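Local coordinates for probable intron-encoded endonuclease 1 (Wickerhamomyces canadensis, PDB 6X1J), which cleaves DNA at its recognition sequence as a LAGLIDADG endonuclease and takes part in homing of a mitochondrial 21S rRNA gene intron, at residues Ala111-Lys114 against Leu115-Phe119; Thr137-Ser140 against Leu141-Phe145; Leu178-Asp181 against Leu182-Phe186. All coordinates share one frame; numbering follows the deposited sequence.

How the interactions relate
The three contacts are short helical turns that follow one another along the chain of this LAGLIDADG endonuclease. Interactions 2 and 3 touch: Leu141 and Trp144 pack on Leu182, with Leu141 CD2 3.9 Å from Leu182 CD2, and their centres are about 13 Å apart. Interaction 1 stands apart, its nearest atoms about 8 Å from each of the others. Interaction 2 lies close to the metals: its helix, 138-148, ends in Asp147 and Asp148, which bind the two potassium ions with Asp47 and Gly46, and the Trp144 side chain is about 6 Å from a potassium ion. The nearest atoms of interactions 1, 2 and 3 lie about 8, 7 and 11 Å from the DNA.

Interaction 1: residues Ala111-Lys114 against Leu115-Phe119; sequences AFDK and LGYYF
Tyr117 overlaps the carbonyl of Asp113, one turn back in the helix, with CD2 3.3 Å from Asp113 O and the ring meeting that oxygen obliquely. CG of Tyr117 stands anti to its own carbonyl carbon (chi1 -77°), which sets the ring beside its own backbone N, back along the helix and over the Asp113 carbonyl. Its CD2 therefore also comes to 4.3 Å from Asp113 CB, and its hydroxyl reaches the same water as the carboxylate: that water donates to Asp113 OD2 at 3.0 Å and accepts from Tyr117 OH in a longer bond. The carboxylate has firmer partners outside the turn, because OD2 also bonds His58 ND1 and OD1 takes the backbone N-H of Phe59, whose ring meets Tyr117 edge-to-face.

Three i to i+4 backbone bonds run beneath. Tyr117 N gives Asp113 O its bond at 2.7 Å, Gly116 N bonds Phe112 O, and Tyr118 N reaches Lys114 O. Ahead of these, a second water bridges the opening turn, donating to Ala111 O and accepting from Leu115 N at 3.1 Å, which gives an amide near the start of the helix its partner.

The faces of the turn do different work. Leu115 packs on Leu40 and Ile41 of helix 34-45, and the Phe112 ring meets Tyr81 edge-to-face. The Tyr118 hydroxyl bonds Asp130, and its ring makes a cation-pi contact with Lys128. The whole is an i to i+4 bonded helical turn, with one water bridging Ala111 O and Leu115 N near the helix start; the short helix 113-119 packs against helix 34-45 of the LAGLIDADG fold.

Interaction 2: residues Thr137-Ser140 against Leu141-Phe145; sequences TERS and LAYWF
Arg139 and Tyr143 carry the side-chain contact, running alongside one another in the same direction. Arg139 CG meets the rim of the ring near its plane, 3.9 Å from Tyr143 CE2. CG of the arginine, anti to the backbone N (chi1 -176°), lies beside the carbonyl carbon, which brings it alongside the Tyr143 ring before the chain bends at chi3. Farther out the guanidinium and ring planes differ by only 18°, and a water joins the two ends, accepting from Arg139 NH1 at 2.7 Å and lying 3.0 Å from Tyr143 OH. That hydroxyl also bonds His73 NE2. Nearer the backbone, Arg139 O lies at the edge of the tyrosine ring, close to its plane, 3.2 Å from Tyr143 CD2. An alanine in place of Tyr143 is likely to leave both His73 and the bridging water without the hydroxyl and to take away the ring alongside the Arg139 chain.

Backbone bonds form the second group. Leu141 N, Ala142 N, Tyr143 N and Trp144 N reach back four residues, to Thr137, Glu138, Arg139 and Ser140. The last is the straightest, 170° at the hydrogen, with Trp144 N 2.9 Å from Ser140 O.

Polar side chains close the helix start. Thr137 is the N-cap, and its backbone N donates to Ser140 OG, on the third residue of the helix, at 3.2 Å, one half of a capping box. Glu38 holds both: its carboxylate bonds Thr137 OG1 and its backbone carbonyl bonds Ser140 OG.

Helix 138-148 is thus wedged among other helices. Arg139, Tyr143 and Trp144 face helix 34-45, Leu141 and Trp144 press on helix 172-186, and Leu141 and Ala142 lie on Val215 at the end of helix 208-215.

Interaction 3: residues Leu178-Asp181 against Leu182-Phe186; sequences LIND and LNIKF
Leu182 folds back over the carbonyl of Leu178, and this is the dense side of the turn. Its CG lies 3.1 Å from Leu178 O, while the same oxygen takes the backbone N-H of Leu182 in a short bond, N to O 2.6 Å. With CG anti to its own carbonyl carbon (chi1 -77°), the leucine branch is sent back down the helix, and Leu182 CD1 comes to 4.4 Å from Leu178 CB. Both leucines are buried: Leu182 lies in the interface with helix 138-148, while Leu178 meets Ile201 and Val132.

Beside them, Ile179 and Asn183 run side by side in the same direction. Ile179 CG2 is 3.7 Å from Asn183 ND2, and Asn183 N bonds Ile179 O. The asparagine's OD1 accepts from the backbone N of Cys190, just past the end of the helix. This is the amphipathic last part of helix 172-186, in the half of the LAGLIDADG fold whose sheet includes strand 198-203; one side is set against helix 138-148 and that strand, the other turned outward.

The outward side is held more lightly. Ile184 CD1 swings over the backbone of Asn180, 3.3 Å from Asn180 O, and both residues are exposed. The backbone bond beneath them, Ile184 N to Asn180 O, is weak at 3.3 Å. On the next flank, Lys185 N bonds Asp181 O at 2.8 Å, and the lysine chain runs out extended until NZ bonds the carbonyls of Val132, Leu133 and Ile136. On its way Lys185 CG sits over the centre of one face of the Phe186 ring, 4.0 Å above its plane.

Interaction 1: residues Ala111-Lys114 against Leu115-Phe119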
loop_
_atom_site.group_PDB
_atom_site.type_symbol
_atom_site.label_atom_id
_atom_site.label_comp_id
_atom_site.label_asym_id
_atom_site.label_seq_id
_atom_site.Cartn_x
_atom_site.Cartn_y
_atom_site.Cartn_z
ATOM N N ALA A 111 9.994 -12.298 7.776
ATOM C CA ALA A 111 9.539 -12.270 6.365
ATOM C C ALA A 111 9.355 -10.813 5.877
ATOM O O ALA A 111 9.599 -10.603 4.692
ATOM C CB ALA A 111 8.287 -13.099 6.201
ATOM N N PHE A 112 9.083 -9.846 6.763
ATOM C CA PHE A 112 8.830 -8.420 6.430
ATOM C C PHE A 112 10.142 -7.608 6.404
ATOM O O PHE A 112 10.107 -6.444 5.940
ATOM C CB PHE A 112 7.800 -7.799 7.394
ATOM C CG PHE A 112 6.421 -8.433 7.357
ATOM C CD1 PHE A 112 5.663 -8.450 6.194
ATOM C CD2 PHE A 112 5.869 -9.023 8.493
ATOM C CE1 PHE A 112 4.411 -9.063 6.161
ATOM C CE2 PHE A 112 4.624 -9.639 8.449
ATOM C CZ PHE A 112 3.911 -9.682 7.279
ATOM N N ASP A 113 11.274 -8.187 6.824
ATOM C CA ASP A 113 12.550 -7.446 7.030
ATOM C C ASP A 113 13.158 -6.962 5.710
ATOM O O ASP A 113 13.658 -5.815 5.684
ATOM C CB ASP A 113 13.573 -8.319 7.760
ATOM C CG ASP A 113 13.437 -8.319 9.278
ATOM O OD1 ASP A 113 12.592 -7.560 9.817
ATOM O OD2 ASP A 113 14.189 -9.077 9.903
ATOM N N LYS A 114 13.194 -7.817 4.681
ATOM C CA LYS A 114 13.762 -7.476 3.358
ATOM C C LYS A 114 13.144 -6.170 2.823
ATOM O O LYS A 114 13.909 -5.247 2.460
ATOM C CB LYS A 114 13.527 -8.605 2.358
ATOM C CG LYS A 114 14.201 -8.325 1.019
ATOM C CD LYS A 114 13.988 -9.391 -0.019
ATOM C CE LYS A 114 12.649 -9.248 -0.698
ATOM N NZ LYS A 114 12.423 -10.382 -1.612
ATOM N N LEU A 115 11.814 -6.103 2.741
ATOM C CA LEU A 115 11.087 -4.889 2.264
ATOM C C LEU A 115 11.149 -3.799 3.333
ATOM O O LEU A 115 11.271 -2.623 2.983
ATOM C CB LEU A 115 9.659 -5.259 1.869
ATOM C CG LEU A 115 9.571 -6.079 0.578
ATOM C CD1 LEU A 115 8.150 -6.525 0.294
ATOM C CD2 LEU A 115 10.086 -5.291 -0.614
ATOM N N GLY A 116 11.180 -4.155 4.597
ATOM C CA GLY A 116 11.363 -3.118 5.623
ATOM C C GLY A 116 12.698 -2.381 5.468
ATOM O O GLY A 116 12.680 -1.131 5.554
ATOM N N TYR A 117 13.825 -3.110 5.282
ATOM C CA TYR A 117 15.178 -2.490 5.181
ATOM C C TYR A 117 15.307 -1.811 3.820
ATOM O O TYR A 117 15.967 -0.776 3.744
ATOM C CB TYR A 117 16.303 -3.486 5.495
ATOM C CG TYR A 117 16.476 -3.752 6.976
ATOM C CD1 TYR A 117 16.806 -2.730 7.864
ATOM C CD2 TYR A 117 16.293 -5.026 7.503
ATOM C CE1 TYR A 117 16.951 -2.964 9.226
ATOM C CE2 TYR A 117 16.443 -5.279 8.860
ATOM C CZ TYR A 117 16.757 -4.244 9.726
ATOM O OH TYR A 117 16.928 -4.518 11.058
ATOM N N TYR A 118 14.602 -2.318 2.804
ATOM C CA TYR A 118 14.673 -1.793 1.427
ATOM C C TYR A 118 14.037 -0.399 1.354
ATOM O O TYR A 118 14.607 0.483 0.637
ATOM C CB TYR A 118 14.042 -2.801 0.470
ATOM C CG TYR A 118 14.270 -2.447 -0.966
ATOM C CD1 TYR A 118 15.466 -2.748 -1.591
ATOM C CD2 TYR A 118 13.314 -1.762 -1.684
ATOM C CE1 TYR A 118 15.705 -2.375 -2.904
ATOM C CE2 TYR A 118 13.528 -1.389 -3.000
ATOM C CZ TYR A 118 14.733 -1.690 -3.609
ATOM O OH TYR A 118 14.941 -1.328 -4.901
ATOM N N PHE A 119 12.940 -0.184 2.090
ATOM C CA PHE A 119 12.114 1.054 2.045
ATOM C C PHE A 119 12.462 2.036 3.160
ATOM O O PHE A 119 12.329 3.259 2.945
ATOM C CB PHE A 119 10.620 0.735 2.157
ATOM C CG PHE A 119 10.024 0.450 0.813
ATOM C CD1 PHE A 119 9.724 1.496 -0.040
ATOM C CD2 PHE A 119 9.846 -0.850 0.373
ATOM C CE1 PHE A 119 9.239 1.233 -1.308
ATOM C CE2 PHE A 119 9.352 -1.101 -0.895
ATOM C CZ PHE A 119 9.035 -0.060 -1.724
HETATM O O HOH W 1 9.741 -8.338 2.962
HETATM O O HOH W 2 15.046 -7.071 11.924
#

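Interaction 2: residues Thr137-Ser140 against Leu141-Phe145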
loop_
_atom_site.group_PDB
_atom_site.type_symbol
_atom_site.label_atom_id
_atom_site.label_comp_id
_atom_site.label_asym_id
_atom_site.label_seq_id
_atom_site.Cartn_x
_atom_site.Cartn_y
_atom_site.Cartn_z
ATOM N N THR A 137 5.687 -4.532 -9.983
ATOM C CA THR A 137 4.906 -5.169 -11.075
ATOM C C THR A 137 3.545 -4.430 -11.210
ATOM O O THR A 137 3.241 -3.506 -10.436
ATOM C CB THR A 137 4.776 -6.684 -10.819
ATOM O OG1 THR A 137 3.843 -6.885 -9.755
ATOM C CG2 THR A 137 6.111 -7.322 -10.465
ATOM N N GLU A 138 2.755 -4.801 -12.191
ATOM C CA GLU A 138 1.366 -4.273 -12.339
ATOM C C GLU A 138 0.540 -4.564 -11.075
ATOM O O GLU A 138 -0.203 -3.639 -10.682
ATOM C CB GLU A 138 0.652 -4.890 -13.543
ATOM C CG GLU A 138 1.321 -4.605 -14.871
ATOM C CD GLU A 138 2.291 -5.684 -15.300
ATOM O OE1 GLU A 138 2.758 -6.476 -14.407
ATOM O OE2 GLU A 138 2.587 -5.714 -16.512
ATOM N N ARG A 139 0.741 -5.718 -10.392
ATOM C CA ARG A 139 0.040 -5.991 -9.119
ATOM C C ARG A 139 0.420 -4.870 -8.138
ATOM O O ARG A 139 -0.515 -4.269 -7.553
ATOM C CB ARG A 139 0.292 -7.424 -8.623
ATOM C CG ARG A 139 -0.488 -7.803 -7.363
ATOM C CD ARG A 139 -0.154 -9.203 -6.830
ATOM N NE ARG A 139 -0.611 -10.276 -7.706
ATOM C CZ ARG A 139 -1.795 -10.882 -7.618
ATOM N NH1 ARG A 139 -2.670 -10.506 -6.689
ATOM N NH2 ARG A 139 -2.101 -11.828 -8.495
ATOM N N SER A 140 1.721 -4.558 -7.987
ATOM C CA SER A 140 2.220 -3.476 -7.090
ATOM C C SER A 140 1.558 -2.152 -7.492
ATOM O O SER A 140 1.097 -1.404 -6.589
ATOM C CB SER A 140 3.765 -3.303 -7.101
ATOM O OG SER A 140 4.478 -4.534 -6.998
ATOM N N LEU A 141 1.538 -1.855 -8.789
ATOM C CA LEU A 141 0.947 -0.572 -9.303
ATOM C C LEU A 141 -0.513 -0.436 -8.856
ATOM O O LEU A 141 -0.902 0.694 -8.484
ATOM C CB LEU A 141 0.973 -0.525 -10.828
ATOM C CG LEU A 141 2.295 -0.144 -11.484
ATOM C CD1 LEU A 141 2.091 -0.100 -12.983
ATOM C CD2 LEU A 141 2.795 1.191 -10.969
ATOM N N ALA A 142 -1.281 -1.537 -8.885
ATOM C CA ALA A 142 -2.732 -1.533 -8.552
ATOM C C ALA A 142 -2.914 -1.171 -7.088
ATOM O O ALA A 142 -3.804 -0.367 -6.767
ATOM C CB ALA A 142 -3.382 -2.867 -8.845
ATOM N N TYR A 143 -2.124 -1.778 -6.225
ATOM C CA TYR A 143 -2.197 -1.525 -4.764
ATOM C C TYR A 143 -1.765 -0.085 -4.476
ATOM O O TYR A 143 -2.421 0.578 -3.677
ATOM C CB TYR A 143 -1.500 -2.669 -4.003
ATOM C CG TYR A 143 -2.346 -3.921 -3.967
ATOM C CD1 TYR A 143 -3.382 -4.075 -3.044
ATOM C CD2 TYR A 143 -2.208 -4.912 -4.931
ATOM C CE1 TYR A 143 -4.217 -5.200 -3.043
ATOM C CE2 TYR A 143 -3.039 -6.036 -4.951
ATOM C CZ TYR A 143 -4.049 -6.177 -4.015
ATOM O OH TYR A 143 -4.835 -7.299 -4.048
ATOM N N TRP A 144 -0.681 0.389 -5.090
ATOM C CA TRP A 144 -0.218 1.787 -4.949
ATOM C C TRP A 144 -1.375 2.696 -5.342
ATOM O O TRP A 144 -1.685 3.634 -4.618
ATOM C CB TRP A 144 0.952 2.009 -5.867
ATOM C CG TRP A 144 1.621 3.328 -5.734
ATOM C CD1 TRP A 144 1.505 4.249 -4.733
ATOM C CD2 TRP A 144 2.675 3.774 -6.590
ATOM N NE1 TRP A 144 2.387 5.272 -4.951
ATOM C CE2 TRP A 144 3.109 5.006 -6.087
ATOM C CE3 TRP A 144 3.260 3.250 -7.753
ATOM C CZ2 TRP A 144 4.137 5.728 -6.706
ATOM C CZ3 TRP A 144 4.241 3.975 -8.388
ATOM C CH2 TRP A 144 4.678 5.190 -7.857
ATOM N N PHE A 145 -2.027 2.373 -6.439
ATOM C CA PHE A 145 -3.148 3.199 -6.954
ATOM C C PHE A 145 -4.377 3.130 -6.019
ATOM O O PHE A 145 -4.995 4.175 -5.731
ATOM C CB PHE A 145 -3.462 2.831 -8.414
ATOM C CG PHE A 145 -4.481 3.779 -9.013
ATOM C CD1 PHE A 145 -4.106 5.044 -9.434
ATOM C CD2 PHE A 145 -5.824 3.450 -9.037
ATOM C CE1 PHE A 145 -5.054 5.961 -9.864
ATOM C CE2 PHE A 145 -6.768 4.363 -9.488
ATOM C CZ PHE A 145 -6.382 5.613 -9.898
HETATM O O HOH W 3 -2.753 -9.398 -4.194
#

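Interaction 3: residues Leu178-Asp181 against Leu182-Phe186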
loop_
_atom_site.group_PDB
_atom_site.type_symbol
_atom_site.label_atom_id
_atom_site.label_comp_id
_atom_site.label_asym_id
_atom_site.label_seq_id
_atom_site.Cartn_x
_atom_site.Cartn_y
_atom_site.Cartn_z
ATOM N N LEU A 178 11.051 7.700 -9.991
ATOM C CA LEU A 178 9.845 6.839 -10.233
ATOM C C LEU A 178 9.325 7.102 -11.648
ATOM O O LEU A 178 9.138 6.109 -12.444
ATOM C CB LEU A 178 8.767 7.155 -9.192
ATOM C CG LEU A 178 9.036 6.633 -7.782
ATOM C CD1 LEU A 178 8.092 7.267 -6.759
ATOM C CD2 LEU A 178 8.927 5.105 -7.728
ATOM N N ILE A 179 9.170 8.401 -11.983
ATOM C CA ILE A 179 8.551 8.823 -13.267
ATOM C C ILE A 179 9.429 8.290 -14.394
ATOM O O ILE A 179 8.880 7.664 -15.312
ATOM C CB ILE A 179 8.385 10.349 -13.355
ATOM C CG1 ILE A 179 7.291 10.873 -12.417
ATOM C CG2 ILE A 179 8.128 10.725 -14.797
ATOM C CD1 ILE A 179 7.430 12.329 -12.120
ATOM N N ASN A 180 10.742 8.526 -14.311
ATOM C CA ASN A 180 11.723 8.059 -15.332
ATOM C C ASN A 180 11.606 6.538 -15.545
ATOM O O ASN A 180 11.433 6.102 -16.717
ATOM C CB ASN A 180 13.165 8.432 -14.974
ATOM C CG ASN A 180 14.100 8.079 -16.112
ATOM O OD1 ASN A 180 14.689 7.000 -16.108
ATOM N ND2 ASN A 180 14.167 8.915 -17.133
ATOM N N ASP A 181 11.638 5.759 -14.463
ATOM C CA ASP A 181 11.701 4.267 -14.530
ATOM C C ASP A 181 10.326 3.661 -14.835
ATOM O O ASP A 181 10.252 2.665 -15.637
ATOM C CB ASP A 181 12.332 3.729 -13.254
ATOM C CG ASP A 181 13.752 4.234 -13.088
ATOM O OD1 ASP A 181 14.323 4.607 -14.107
ATOM O OD2 ASP A 181 14.237 4.327 -11.945
ATOM N N LEU A 182 9.248 4.262 -14.296
ATOM C CA LEU A 182 7.881 3.823 -14.665
ATOM C C LEU A 182 7.693 3.971 -16.161
ATOM O O LEU A 182 7.145 3.038 -16.729
ATOM C CB LEU A 182 6.818 4.633 -13.927
ATOM C CG LEU A 182 6.613 4.246 -12.464
ATOM C CD1 LEU A 182 5.750 5.291 -11.772
ATOM C CD2 LEU A 182 6.004 2.847 -12.355
ATOM N N ASN A 183 8.096 5.104 -16.760
ATOM C CA ASN A 183 7.836 5.387 -18.193
ATOM C C ASN A 183 8.610 4.385 -19.076
ATOM O O ASN A 183 8.070 3.960 -20.120
ATOM C CB ASN A 183 8.097 6.856 -18.494
ATOM C CG ASN A 183 6.990 7.788 -18.022
ATOM O OD1 ASN A 183 5.857 7.374 -17.719
ATOM N ND2 ASN A 183 7.306 9.072 -18.022
ATOM N N ILE A 184 9.806 3.955 -18.656
ATOM C CA ILE A 184 10.596 2.918 -19.384
ATOM C C ILE A 184 9.957 1.542 -19.172
ATOM O O ILE A 184 9.735 0.840 -20.174
ATOM C CB ILE A 184 12.076 2.965 -18.959
ATOM C CG1 ILE A 184 12.735 4.210 -19.561
ATOM C CG2 ILE A 184 12.814 1.676 -19.337
ATOM C CD1 ILE A 184 13.761 4.850 -18.669
ATOM N N LYS A 185 9.643 1.147 -17.938
ATOM C CA LYS A 185 9.170 -0.261 -17.712
ATOM C C LYS A 185 7.747 -0.526 -18.242
ATOM O O LYS A 185 7.535 -1.628 -18.749
ATOM C CB LYS A 185 9.260 -0.655 -16.244
ATOM C CG LYS A 185 9.009 -2.136 -16.006
ATOM C CD LYS A 185 9.269 -2.502 -14.579
ATOM C CE LYS A 185 9.230 -3.987 -14.335
ATOM N NZ LYS A 185 9.589 -4.170 -12.922
ATOM N N PHE A 186 6.794 0.413 -18.141
ATOM C CA PHE A 186 5.378 0.185 -18.524
ATOM C C PHE A 186 4.990 1.015 -19.760
ATOM O O PHE A 186 3.829 0.956 -20.179
ATOM C CB PHE A 186 4.494 0.455 -17.309
ATOM C CG PHE A 186 4.846 -0.394 -16.120
ATOM C CD1 PHE A 186 4.587 -1.754 -16.122
ATOM C CD2 PHE A 186 5.434 0.163 -14.999
ATOM C CE1 PHE A 186 4.946 -2.546 -15.037
ATOM C CE2 PHE A 186 5.785 -0.626 -13.919
ATOM C CZ PHE A 186 5.540 -1.980 -13.938
#